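Local coordinates for protein putative antibiotic biosynthesis monooxygenase (Bordetella bronchiseptica, PDB 3GZ7) that is of unproven function but probably acts as an antibiotic biosynthesis monooxygenase, built as a dimeric alpha-beta barrel, at residues 83-86 with 87-90. Numbering follows the deposited sequence.
Sequences VDFR and QSAD
S88 grips the carbonyl of F85 twice, a worked example of how a chain passes from one helix, 78-85, to the next, 89-98, at a corner on the surface of the chain. The backbone bonds come first. Q87 N donates to V83 O at 3.0 Å, an i to i-4 bond, and makes a weak second bond to D84 O. Beyond it a type I beta turn from F85 to S88 leads from one helix to the next, with S88 N reaching F85 O at 3.1 Å.

The hydroxyl supplies the other grip: S88 OG donates to F85 O at 2.8 Å, in the carbonyl plane and on a lone pair, whereas S88 N comes from above that plane. With chi1 at 71°, OG sits between its own backbone N and carbonyl carbon, where it also serves as the N-cap of helix 89-98 through a weak hydrogen bond from F91 N.

Van der Waals contacts complete the corner. The extended Q87 chain lies alongside V83 and packs closely on its carbonyl oxygen, with Q87 CG 3.2 Å from V83 O and Q87 OE1 3.6 Å from V83 CG1. The buried F85 ring stacks with F48 and touches D90 only loosely, F85 CE1 lying 4.5 Å from D90 CB; the partly exposed D90 carboxylate has R50 as its salt-bridge partner.

One serine hydroxyl thus links the carbonyl of F85 to the start of helix 89-98, and two donors approaching F85 O from different directions probably restrict movement at the corner.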
loop_
_atom_site.group_PDB
_atom_site.type_symbol
_atom_site.label_atom_id
_atom_site.label_comp_id
_atom_site.label_asym_id
_atom_site.label_seq_id
_atom_site.Cartn_x
_atom_site.Cartn_y
_atom_site.Cartn_z
ATOM N N VAL A 83 7.890 15.951 10.094
ATOM C CA VAL A 83 8.185 17.179 10.798
ATOM C C VAL A 83 6.950 18.067 10.794
ATOM O O VAL A 83 6.339 18.304 11.852
ATOM C CB VAL A 83 9.474 17.894 10.178
ATOM C CG1 VAL A 83 9.753 19.292 10.766
ATOM C CG2 VAL A 83 10.718 17.014 10.330
ATOM N N ASP A 84 6.539 18.531 9.604
ATOM C CA ASP A 84 5.477 19.567 9.509
ATOM C C ASP A 84 4.100 19.090 10.029
ATOM O O ASP A 84 3.508 19.737 10.910
ATOM C CB ASP A 84 5.383 20.188 8.074
ATOM C CG ASP A 84 6.721 20.721 7.586
ATOM O OD1 ASP A 84 7.464 21.224 8.444
ATOM O OD2 ASP A 84 7.072 20.597 6.379
ATOM N N PHE A 85 3.588 17.994 9.488
ATOM C CA PHE A 85 2.264 17.530 9.891
ATOM C C PHE A 85 2.290 17.078 11.350
ATOM O O PHE A 85 1.422 17.435 12.150
ATOM C CB PHE A 85 1.710 16.416 8.984
ATOM C CG PHE A 85 0.388 15.850 9.462
ATOM C CD1 PHE A 85 -0.786 16.547 9.267
ATOM C CD2 PHE A 85 0.338 14.652 10.145
ATOM C CE1 PHE A 85 -1.994 16.034 9.732
ATOM C CE2 PHE A 85 -0.850 14.152 10.633
ATOM C CZ PHE A 85 -2.008 14.831 10.422
ATOM N N ARG A 86 3.326 16.331 11.706
ATOM C CA ARG A 86 3.456 15.819 13.064
ATOM C C ARG A 86 3.583 16.881 14.163
ATOM O O ARG A 86 3.238 16.623 15.307
ATOM C CB ARG A 86 4.624 14.842 13.114
ATOM C CG ARG A 86 4.321 13.488 12.545
ATOM C CD ARG A 86 3.547 12.588 13.509
ATOM N NE ARG A 86 3.248 11.323 12.836
ATOM C CZ ARG A 86 4.055 10.274 12.778
ATOM N NH1 ARG A 86 5.267 10.289 13.363
ATOM N NH2 ARG A 86 3.656 9.201 12.102
ATOM N N GLN A 87 4.103 18.059 13.829
ATOM C CA GLN A 87 4.212 19.162 14.805
ATOM C C GLN A 87 2.977 20.105 14.795
ATOM O O GLN A 87 2.944 21.059 15.539
ATOM C CB GLN A 87 5.493 19.975 14.543
ATOM C CG GLN A 87 6.796 19.247 14.903
ATOM C CD GLN A 87 7.971 20.178 14.955
ATOM O OE1 GLN A 87 8.940 20.045 14.202
ATOM N NE2 GLN A 87 7.879 21.163 15.836
ATOM N N SER A 88 1.965 19.844 13.958
ATOM C CA SER A 88 0.858 20.783 13.798
ATOM C C SER A 88 -0.263 20.385 14.723
ATOM O O SER A 88 -0.386 19.215 15.103
ATOM C CB SER A 88 0.330 20.773 12.374
ATOM O OG SER A 88 -0.364 19.554 12.107
ATOM N N ALA A 89 -1.096 21.359 15.047
ATOM C CA ALA A 89 -2.278 21.154 15.859
ATOM C C ALA A 89 -3.262 20.260 15.126
ATOM O O ALA A 89 -4.079 19.626 15.767
ATOM C CB ALA A 89 -2.930 22.459 16.208
ATOM N N ASP A 90 -3.189 20.176 13.798
ATOM C CA ASP A 90 -4.101 19.250 13.062
ATOM C C ASP A 90 -3.802 17.797 13.322
ATOM O O ASP A 90 -4.718 16.974 13.307
ATOM C CB ASP A 90 -4.149 19.524 11.578
ATOM C CG ASP A 90 -4.952 20.798 11.248
ATOM O OD1 ASP A 90 -5.752 21.227 12.108
ATOM O OD2 ASP A 90 -4.784 21.361 10.136
#